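PDB 5AEG: sulfoquinovosidase from Escherichia coli, which hydrolyses sulfoquinovosyl diacylglycerides and simpler sulfoquinovosides such as sulfoquinovosyl glycerol, releasing sulfoquinovose for use as a source of carbon and sulfur. Local coordinates for residues S528-M534 with M561-F565; L522-D526 with A653-P658; D255-I261 with V280-W286; G610-L614 with S666-F672. All blocks are in the same frame, centred on the assembly; numbering follows the deposited sequence.

Interaction 1: residues S528-M534 with M561-F565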
# COMPACT_ATOMS: atom_id res chain seq x y z
N SER A 528 16.08 1.19 5.17
CA SER A 528 15.57 -0.12 4.98
C SER A 528 16.05 -1.20 5.98
O SER A 528 15.32 -2.16 6.27
CB SER A 528 15.74 -0.61 3.50
OG SER A 528 14.97 0.22 2.63
N ALA A 529 17.23 -1.03 6.53
CA ALA A 529 17.73 -1.92 7.57
C ALA A 529 16.90 -1.85 8.86
O ALA A 529 17.01 -2.75 9.69
CB ALA A 529 19.18 -1.53 7.91
N PHE A 530 16.08 -0.79 9.00
CA PHE A 530 15.07 -0.65 10.07
C PHE A 530 13.63 -0.82 9.66
O PHE A 530 12.75 -0.05 10.06
CB PHE A 530 15.37 0.66 10.83
CG PHE A 530 16.69 0.57 11.57
CD1 PHE A 530 16.73 0.05 12.86
CD2 PHE A 530 17.86 0.94 10.97
CE1 PHE A 530 17.91 -0.04 13.58
CE2 PHE A 530 19.06 0.82 11.67
CZ PHE A 530 19.08 0.37 13.00
N THR A 531 13.43 -1.79 8.75
CA THR A 531 12.12 -2.17 8.23
C THR A 531 12.12 -3.70 8.18
O THR A 531 13.17 -4.32 8.40
CB THR A 531 11.80 -1.58 6.83
OG1 THR A 531 12.62 -2.22 5.86
CG2 THR A 531 11.97 -0.13 6.80
N PRO A 532 10.96 -4.34 7.90
CA PRO A 532 11.04 -5.77 7.91
C PRO A 532 11.63 -6.50 6.68
O PRO A 532 11.69 -7.77 6.66
CB PRO A 532 9.58 -6.23 8.14
CG PRO A 532 8.76 -5.14 7.70
CD PRO A 532 9.57 -3.85 7.99
N MET A 533 12.07 -5.78 5.65
CA MET A 533 12.60 -6.46 4.46
C MET A 533 13.56 -5.51 3.76
O MET A 533 13.21 -4.35 3.58
CB MET A 533 11.45 -6.92 3.55
CG MET A 533 11.92 -7.61 2.29
SD MET A 533 10.52 -8.33 1.46
CE MET A 533 11.31 -8.75 -0.11
N MET A 534 14.70 -6.03 3.37
CA MET A 534 15.70 -5.32 2.62
C MET A 534 15.79 -5.89 1.19
O MET A 534 16.07 -7.08 1.02
CB MET A 534 17.08 -5.48 3.25
CG MET A 534 17.19 -4.80 4.62
SD MET A 534 18.87 -4.68 5.21
CE MET A 534 19.67 -3.39 4.21
N MET A 561 25.17 -2.55 7.07
CA MET A 561 23.74 -2.40 7.38
C MET A 561 22.98 -3.65 7.26
O MET A 561 21.98 -3.83 8.00
CB MET A 561 23.09 -1.23 6.57
CG MET A 561 23.82 0.10 6.69
SD MET A 561 24.27 0.60 8.37
CE MET A 561 22.65 0.94 9.05
N THR A 562 23.40 -4.58 6.39
CA THR A 562 22.81 -5.90 6.43
C THR A 562 23.17 -6.67 7.70
O THR A 562 22.38 -7.50 8.14
CB THR A 562 23.08 -6.78 5.19
OG1 THR A 562 24.48 -7.01 5.02
CG2 THR A 562 22.55 -6.08 3.95
N THR A 563 24.34 -6.39 8.26
CA THR A 563 24.67 -7.00 9.56
C THR A 563 23.81 -6.39 10.66
O THR A 563 23.39 -7.09 11.53
CB THR A 563 26.15 -6.84 9.87
OG1 THR A 563 26.85 -7.47 8.82
CG2 THR A 563 26.51 -7.54 11.10
N VAL A 564 23.57 -5.09 10.59
CA VAL A 564 22.59 -4.43 11.52
C VAL A 564 21.28 -5.19 11.39
O VAL A 564 20.72 -5.66 12.39
CB VAL A 564 22.50 -2.94 11.26
CG1 VAL A 564 21.34 -2.29 12.01
CG2 VAL A 564 23.87 -2.25 11.62
N PHE A 565 20.77 -5.31 10.16
CA PHE A 565 19.43 -5.82 9.95
C PHE A 565 19.34 -7.26 10.49
O PHE A 565 18.36 -7.65 11.18
CB PHE A 565 19.11 -5.78 8.41
CG PHE A 565 17.86 -6.49 8.03
CD1 PHE A 565 16.64 -5.91 8.28
CD2 PHE A 565 17.91 -7.67 7.32
CE1 PHE A 565 15.46 -6.55 7.86
CE2 PHE A 565 16.78 -8.31 6.87
CZ PHE A 565 15.52 -7.75 7.18
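Met-534 lies over one face of the Phe-565 ring: its CG sits 3.8 Å from the ring centroid and only 9° off the normal, a CH-pi contact almost exactly over the centre. The sulfur is displaced toward the root of the ring, with SD 3.4 Å from Phe-565 CB, a Met-aromatic approach that is oblique rather than face-on. A bend at chi3 (73°) then turns the methyl aside, so that CE ends against CG2 of Thr-562. The rim of the same ring is met by carbonyl oxygens near its plane. Thr-531 O comes to 3.2 Å from Phe-565 CE1, and Ala-529 O lies 3.5 Å from CD1, with Pro-532 O by CZ. These two segments belong to the last part of the GH31 TIM barrel, where the loop between helix 518-528 and strand 534-536 packs against helix 552-567. A type I turn, Ser-528 to Thr-531, shapes that loop, and Thr-531 OG1 reinforces it by donating to Ser-528 O at 2.7 Å. Without the ring, as with an alanine here, Met-534 would probably lose its aromatic platform and a gap open beside the buried loop carbonyls. Earlier on the helix, Val-564 CG1 touches Phe-530 CZ at 3.6 Å, while Ala-529 CB fits against the backbone, 3.6 Å from Met-561 O. The hydroxyl of Thr-562 turns back to Phe-558 O within its own helix.

Interaction 2: residues L522-D526 with A653-P658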
# COMPACT_ATOMS: atom_id res chain seq x y z
N LEU A 522 22.88 4.93 -0.19
CA LEU A 522 23.38 4.61 1.15
C LEU A 522 22.44 5.09 2.25
O LEU A 522 22.19 4.34 3.19
CB LEU A 522 24.80 5.17 1.36
CG LEU A 522 25.85 4.66 0.34
CD1 LEU A 522 27.24 4.95 0.84
CD2 LEU A 522 25.77 3.23 -0.05
N ARG A 523 21.88 6.27 2.11
CA ARG A 523 20.87 6.72 3.06
C ARG A 523 19.59 5.83 3.02
O ARG A 523 18.96 5.58 4.05
CB ARG A 523 20.48 8.13 2.75
CG ARG A 523 21.47 9.15 3.21
CD ARG A 523 21.59 9.25 4.69
NE ARG A 523 22.27 10.53 5.02
CZ ARG A 523 22.82 10.83 6.20
NH1 ARG A 523 22.77 9.96 7.17
NH2 ARG A 523 23.42 12.01 6.38
N TRP A 524 19.22 5.33 1.82
CA TRP A 524 18.07 4.49 1.72
C TRP A 524 18.34 3.13 2.32
O TRP A 524 17.47 2.52 2.96
CB TRP A 524 17.60 4.34 0.25
CG TRP A 524 16.14 4.23 0.08
CD1 TRP A 524 15.29 3.33 0.61
CD2 TRP A 524 15.37 5.02 -0.81
NE1 TRP A 524 14.01 3.51 0.13
CE2 TRP A 524 14.01 4.55 -0.73
CE3 TRP A 524 15.70 6.05 -1.66
CZ2 TRP A 524 12.99 5.10 -1.46
CZ3 TRP A 524 14.64 6.66 -2.40
CH2 TRP A 524 13.31 6.17 -2.27
N CYS A 525 19.59 2.65 2.16
CA CYS A 525 19.99 1.41 2.79
C CYS A 525 19.88 1.56 4.32
O CYS A 525 19.47 0.64 4.99
CB CYS A 525 21.44 1.04 2.38
SG CYS A 525 21.89 -0.61 2.96
N ASP A 526 20.30 2.71 4.86
CA ASP A 526 20.19 2.94 6.33
C ASP A 526 18.72 2.84 6.82
O ASP A 526 18.44 2.41 7.95
CB ASP A 526 20.72 4.29 6.68
CG ASP A 526 22.26 4.40 6.67
OD1 ASP A 526 22.93 3.36 6.39
OD2 ASP A 526 22.71 5.59 6.90
N ALA A 653 24.38 12.55 12.37
CA ALA A 653 23.77 11.52 11.55
C ALA A 653 24.60 11.25 10.28
O ALA A 653 24.12 11.50 9.12
CB ALA A 653 22.31 11.92 11.20
N PRO A 654 25.85 10.82 10.46
CA PRO A 654 26.54 10.46 9.21
C PRO A 654 25.91 9.19 8.60
O PRO A 654 25.22 8.41 9.31
CB PRO A 654 27.98 10.18 9.69
CG PRO A 654 27.82 9.72 11.10
CD PRO A 654 26.64 10.47 11.67
N ILE A 655 26.22 8.94 7.32
CA ILE A 655 25.76 7.72 6.65
C ILE A 655 26.26 6.52 7.42
O ILE A 655 27.42 6.46 7.88
CB ILE A 655 26.24 7.73 5.18
CG1 ILE A 655 25.40 8.75 4.37
CG2 ILE A 655 26.14 6.38 4.57
CD1 ILE A 655 26.09 9.23 3.14
N GLY A 656 25.40 5.56 7.65
CA GLY A 656 25.71 4.35 8.42
C GLY A 656 25.34 4.46 9.94
O GLY A 656 25.36 3.45 10.67
N LYS A 657 25.06 5.67 10.41
CA LYS A 657 24.60 5.93 11.81
C LYS A 657 23.27 6.72 11.76
O LYS A 657 23.19 7.87 12.16
CB LYS A 657 25.69 6.68 12.56
CG LYS A 657 26.91 5.83 12.70
CD LYS A 657 28.07 6.50 13.42
CE LYS A 657 29.25 5.54 13.35
NZ LYS A 657 30.28 6.04 14.27
N PRO A 658 22.21 6.05 11.27
CA PRO A 658 20.92 6.73 11.07
C PRO A 658 20.32 7.11 12.45
O PRO A 658 20.72 6.54 13.47
CB PRO A 658 20.05 5.68 10.46
CG PRO A 658 20.71 4.36 10.71
CD PRO A 658 22.19 4.72 10.73
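The guanidinium of Arg-523 carries Ile-655 on one face, with CG1 3.6 Å above the plane and offset toward the rim, while Ala-653 O meets it at the edge, only 1° out of that plane. Both terminal nitrogens of Arg-523 grip this one oxygen end-on: NH1 donates at 2.8 Å and NH2 at 2.9 Å to Ala-653 O. The two arrive differently at the acceptor, NH2 nearly in line with the C=O bond and NH1 from above the carbonyl plane. Cutting Arg-523 back to a leucine would remove both donors, and Ala-653 O would probably be left without these partners.

One helical turn on, the carboxylate of Asp-526 receives the loop backbone. Gly-656 N donates to Asp-526 OD2 at 2.8 Å on the syn side, nearly straight (167°), while OD1 has a weak bond to His-557. Gly-656 is third in the type II turn Pro-654 to Lys-657, where its positive phi (94°) suits glycine. Leu-522 CB adds an apolar touch, 3.7 Å from Ile-655 CG2, and the Pro-658 ring packs on Asp-526 CB. Helix 518-528 of the TIM barrel is thus joined to the loop between strands 647-652 and 660-663 of the C-terminal domain. A cationic side chain holds a carbonyl and an anionic one an N-H, so these two charges are probably balanced in part by the loop's backbone dipoles.

Interaction 3: residues D255-I261 with V280-W286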
# COMPACT_ATOMS: atom_id res chain seq x y z
N ASP A 255 17.30 -12.85 6.93
CA ASP A 255 18.68 -13.30 6.84
C ASP A 255 19.58 -12.44 5.95
O ASP A 255 20.81 -12.73 5.81
CB ASP A 255 18.75 -14.75 6.45
CG ASP A 255 18.14 -15.64 7.46
OD1 ASP A 255 17.98 -15.29 8.64
OD2 ASP A 255 17.78 -16.73 7.07
N GLY A 256 19.04 -11.38 5.38
CA GLY A 256 19.88 -10.44 4.67
C GLY A 256 19.14 -9.66 3.60
O GLY A 256 17.91 -9.63 3.62
N VAL A 257 19.90 -9.07 2.67
CA VAL A 257 19.31 -8.26 1.57
C VAL A 257 19.04 -9.16 0.41
O VAL A 257 19.85 -10.06 0.10
CB VAL A 257 20.19 -7.09 1.15
CG1 VAL A 257 21.57 -7.46 0.59
CG2 VAL A 257 19.46 -6.19 0.15
N THR A 258 17.91 -8.88 -0.26
CA THR A 258 17.59 -9.51 -1.55
C THR A 258 18.13 -8.58 -2.65
O THR A 258 17.73 -7.39 -2.77
CB THR A 258 16.08 -9.76 -1.67
OG1 THR A 258 15.66 -10.75 -0.73
CG2 THR A 258 15.68 -10.18 -3.14
N LEU A 259 19.03 -9.08 -3.50
CA LEU A 259 19.69 -8.23 -4.49
C LEU A 259 18.88 -8.20 -5.75
O LEU A 259 18.56 -9.26 -6.31
CB LEU A 259 21.08 -8.75 -4.81
CG LEU A 259 22.05 -8.82 -3.68
CD1 LEU A 259 23.27 -9.65 -4.09
CD2 LEU A 259 22.51 -7.47 -3.24
N GLY A 260 18.52 -6.99 -6.21
CA GLY A 260 17.75 -6.78 -7.49
C GLY A 260 18.79 -6.74 -8.57
O GLY A 260 19.67 -5.88 -8.59
N ILE A 261 18.72 -7.78 -9.41
CA ILE A 261 19.66 -7.96 -10.51
C ILE A 261 18.88 -8.31 -11.80
O ILE A 261 17.94 -9.02 -11.76
CB ILE A 261 20.68 -9.04 -10.20
CG1 ILE A 261 21.37 -8.81 -8.82
CG2 ILE A 261 21.70 -9.10 -11.34
CD1 ILE A 261 22.20 -9.99 -8.31
N VAL A 280 28.72 -9.11 2.87
CA VAL A 280 27.27 -8.73 2.83
C VAL A 280 26.42 -9.95 3.14
O VAL A 280 26.63 -11.00 2.60
CB VAL A 280 26.88 -8.08 1.48
CG1 VAL A 280 25.41 -7.60 1.51
CG2 VAL A 280 27.80 -6.90 1.16
N LYS A 281 25.42 -9.78 4.00
CA LYS A 281 24.45 -10.81 4.26
C LYS A 281 23.40 -10.73 3.15
O LYS A 281 22.64 -9.72 3.10
CB LYS A 281 23.75 -10.65 5.61
CG LYS A 281 24.67 -10.47 6.83
CD LYS A 281 25.70 -11.57 6.88
CE LYS A 281 26.36 -11.61 8.27
NZ LYS A 281 27.40 -10.55 8.31
N VAL A 282 23.34 -11.79 2.36
CA VAL A 282 22.49 -11.84 1.15
C VAL A 282 21.58 -13.01 1.31
O VAL A 282 22.04 -14.15 1.46
CB VAL A 282 23.31 -12.00 -0.14
CG1 VAL A 282 22.38 -12.01 -1.37
CG2 VAL A 282 24.27 -10.87 -0.35
N ASN A 283 20.28 -12.77 1.28
CA ASN A 283 19.30 -13.85 1.42
C ASN A 283 18.65 -14.26 0.11
O ASN A 283 17.78 -15.19 0.05
CB ASN A 283 18.25 -13.50 2.45
CG ASN A 283 17.23 -12.46 1.96
OD1 ASN A 283 17.44 -11.75 0.98
ND2 ASN A 283 16.11 -12.39 2.66
N GLY A 284 18.97 -13.52 -0.95
CA GLY A 284 18.20 -13.68 -2.19
C GLY A 284 18.68 -12.89 -3.36
O GLY A 284 19.37 -11.88 -3.21
N ILE A 285 18.22 -13.32 -4.51
CA ILE A 285 18.32 -12.65 -5.77
C ILE A 285 16.92 -12.50 -6.38
O ILE A 285 16.19 -13.48 -6.54
CB ILE A 285 19.15 -13.54 -6.72
CG1 ILE A 285 20.61 -13.64 -6.17
CG2 ILE A 285 19.18 -12.94 -8.13
CD1 ILE A 285 21.45 -14.56 -6.98
N TRP A 286 16.59 -11.30 -6.75
CA TRP A 286 15.27 -10.98 -7.32
C TRP A 286 15.59 -10.46 -8.75
O TRP A 286 16.25 -9.43 -8.92
CB TRP A 286 14.60 -9.84 -6.52
CG TRP A 286 13.41 -9.32 -7.28
CD1 TRP A 286 12.37 -10.05 -7.75
CD2 TRP A 286 13.23 -8.00 -7.78
NE1 TRP A 286 11.50 -9.25 -8.47
CE2 TRP A 286 12.02 -7.97 -8.50
CE3 TRP A 286 13.92 -6.82 -7.60
CZ2 TRP A 286 11.56 -6.82 -9.16
CZ3 TRP A 286 13.42 -5.65 -8.20
CH2 TRP A 286 12.29 -5.68 -9.00
O HOH W 1 14.13 -10.35 1.53
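Strands 257-260 and 282-286 run parallel, their axes 4.3 Å apart at closest approach and 24° from alignment, with a beta bulge where the register slips by one between Val-257 and Thr-258. Val-257 N donates to Lys-281 O, and its own O accepts from Asn-283 N; beyond the bulge, Leu-259 bonds in the same two-way fashion to Gly-284 O and Trp-286 N. The extra residue, Asn-283, bends its side chain back across the neighbouring strand. CG lies between the backbone N and the carbonyl carbon (chi1 74°), which brings OD1 to the hydroxyl of Thr-258: OG1 donates to OD1 at 2.7 Å. A water closes this corner, donating to Thr-258 OG1 at 2.8 Å and accepting from Asn-283 ND2 at 3.1 Å. The same amide nitrogen also reaches Trp-252 O.

This is the first beta-alpha-beta unit of the family 31 TIM barrel, with helix 265-277 making the crossover. On the helix-facing side, Leu-259 CD1 packs 3.7 Å from Val-282 CG1, and Val-257 CG1 meets Val-280 CG1 at 4.0 Å. On the other side of the sheet, Thr-258 CG2 presses on Trp-286 CB at 3.6 Å, the two side chains crossing at about a right angle. Trp-286 CE3 lies 3.8 Å from Gly-260 CA, a position where a side chain would be tight against the indole. The indole meets the ring of His-537, a substrate-binding residue, edge-to-face, so Trp-286 lies beside the active site; its NE1 donates to Ala-332 O.

Interaction 4: residues G610-L614 with S666-F672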
# COMPACT_ATOMS: atom_id res chain seq x y z
N GLY A 610 8.63 -2.02 15.88
CA GLY A 610 8.11 -2.72 17.08
C GLY A 610 7.84 -1.66 18.17
O GLY A 610 7.62 -0.49 17.88
N ARG A 611 7.84 -2.12 19.43
CA ARG A 611 7.64 -1.23 20.57
C ARG A 611 8.82 -0.33 20.97
O ARG A 611 8.59 0.80 21.45
CB ARG A 611 7.24 -2.11 21.78
CG ARG A 611 6.96 -1.40 23.09
CD ARG A 611 5.80 -0.49 23.09
NE ARG A 611 5.68 0.35 24.34
CZ ARG A 611 6.23 1.57 24.49
NH1 ARG A 611 6.98 2.19 23.49
NH2 ARG A 611 6.03 2.20 25.64
N ASP A 612 10.06 -0.80 20.78
CA ASP A 612 11.20 -0.28 21.55
C ASP A 612 12.24 0.48 20.74
O ASP A 612 13.22 0.97 21.29
CB ASP A 612 11.86 -1.48 22.26
CG ASP A 612 10.99 -2.08 23.39
OD1 ASP A 612 10.18 -1.35 23.88
OD2 ASP A 612 11.11 -3.28 23.69
N ILE A 613 12.07 0.57 19.40
CA ILE A 613 13.04 1.34 18.60
C ILE A 613 12.32 2.48 17.93
O ILE A 613 11.23 2.29 17.35
CB ILE A 613 13.67 0.45 17.50
CG1 ILE A 613 14.48 -0.66 18.14
CG2 ILE A 613 14.56 1.31 16.59
CD1 ILE A 613 15.05 -1.71 17.21
N LEU A 614 12.90 3.67 17.98
CA LEU A 614 12.36 4.82 17.33
C LEU A 614 13.29 5.14 16.16
O LEU A 614 14.53 5.29 16.36
CB LEU A 614 12.23 5.98 18.28
CG LEU A 614 11.62 7.32 17.76
CD1 LEU A 614 10.93 8.05 18.90
CD2 LEU A 614 12.58 8.24 17.08
N SER A 666 13.83 -1.62 27.47
CA SER A 666 13.40 -2.75 26.70
C SER A 666 14.04 -4.02 27.21
O SER A 666 15.25 -4.05 27.53
CB SER A 666 13.87 -2.56 25.21
OG SER A 666 13.56 -3.71 24.51
N GLU A 667 13.30 -5.09 27.15
CA GLU A 667 13.87 -6.40 27.45
C GLU A 667 14.86 -6.83 26.42
O GLU A 667 15.64 -7.71 26.67
CB GLU A 667 12.79 -7.46 27.68
CG GLU A 667 11.99 -7.91 26.47
CD GLU A 667 10.77 -7.00 26.13
OE1 GLU A 667 10.72 -5.78 26.48
OE2 GLU A 667 9.86 -7.55 25.47
N TRP A 668 14.88 -6.18 25.25
CA TRP A 668 15.88 -6.40 24.19
C TRP A 668 17.11 -5.46 24.22
O TRP A 668 17.91 -5.41 23.25
CB TRP A 668 15.16 -6.15 22.81
CG TRP A 668 14.05 -7.14 22.53
CD1 TRP A 668 12.67 -6.95 22.69
CD2 TRP A 668 14.20 -8.41 21.98
NE1 TRP A 668 11.98 -8.05 22.29
CE2 TRP A 668 12.91 -8.97 21.85
CE3 TRP A 668 15.30 -9.17 21.58
CZ2 TRP A 668 12.72 -10.18 21.32
CZ3 TRP A 668 15.08 -10.42 21.07
CH2 TRP A 668 13.81 -10.89 20.93
N ALA A 669 17.27 -4.70 25.31
CA ALA A 669 18.32 -3.70 25.38
C ALA A 669 19.72 -4.25 25.16
O ALA A 669 20.53 -3.57 24.55
CB ALA A 669 18.32 -2.91 26.68
N ALA A 670 20.01 -5.45 25.65
CA ALA A 670 21.33 -6.00 25.41
C ALA A 670 21.55 -6.25 23.88
O ALA A 670 22.62 -5.96 23.38
CB ALA A 670 21.56 -7.26 26.17
N LEU A 671 20.55 -6.75 23.17
CA LEU A 671 20.68 -6.93 21.67
C LEU A 671 20.96 -5.54 21.05
O LEU A 671 21.85 -5.40 20.29
CB LEU A 671 19.42 -7.53 21.07
CG LEU A 671 19.49 -7.84 19.56
CD1 LEU A 671 20.55 -8.89 19.28
CD2 LEU A 671 18.16 -8.34 19.16
N PHE A 672 20.22 -4.52 21.44
CA PHE A 672 20.37 -3.21 20.83
C PHE A 672 21.69 -2.55 21.18
O PHE A 672 22.27 -1.87 20.36
CB PHE A 672 19.21 -2.27 21.17
CG PHE A 672 17.84 -2.82 20.84
CD1 PHE A 672 17.64 -3.68 19.80
CD2 PHE A 672 16.74 -2.48 21.64
CE1 PHE A 672 16.39 -4.17 19.50
CE2 PHE A 672 15.46 -2.96 21.34
CZ PHE A 672 15.29 -3.77 20.25
O HOH W 2 9.44 -3.79 25.69
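An ST turn at Ser-666 leads into the C-terminal helix 669-673 and faces the loop just before strand 613-615 of the antiparallel C-terminal sheet. Ser-666 OG plays both parts: it accepts from Trp-668 N at 2.9 Å and donates to Asp-612 OD2 at 2.6 Å. Its OG stands anti to the backbone N (chi1 174°), extended toward the aspartate, and meets OD2 from above the carboxylate plane, 53° out of it. A water donates both to Asp-612 OD2, at 2.7 Å, and to Glu-667 OE1. Next to this polar corner, the Phe-672 ring has Ile-613 over one face, CD1 being 3.6 Å from Phe-672 CE1, and Trp-668 O over the opposite one. Asp-612 CB comes to the ring edge, 4.0 Å from Phe-672 CE2. Tyr-571 of helix 569-582 meets the rings of both Trp-668 and Phe-672 edge-to-face.

Asp-612 and Glu-667 bring like charges together, with OD2 and OE1 3.8 Å apart. The bridging water's two donated bonds probably ease that repulsion, as does the salt bridge from Arg-663 to Asp-612 OD1, so the aspartate is likely to stay ionised while it anchors the turn.

Overall arrangement
From the N terminus, interaction 3 comes first, closing a short loop through helix 265-277 between two neighbouring barrel strands. Interaction 2 opens next on helix 518-528 and closes only in the C-terminal domain. Within its long span lies all of interaction 1, which follows directly on that helix and returns at helix 552-567. Interaction 4 starts inside the span too but ends beyond it, so the two cross. Interaction 1 links its neighbours: Met-534 and Thr-562 bond to strand 257-260 and to Lys-281 of interaction 3, while Met-561 packs against Asp-526 of interaction 2. Interaction 4, its nearest atoms about 4 Å from interaction 1 without touching, joins the chain's last helix to the C-terminal sheet.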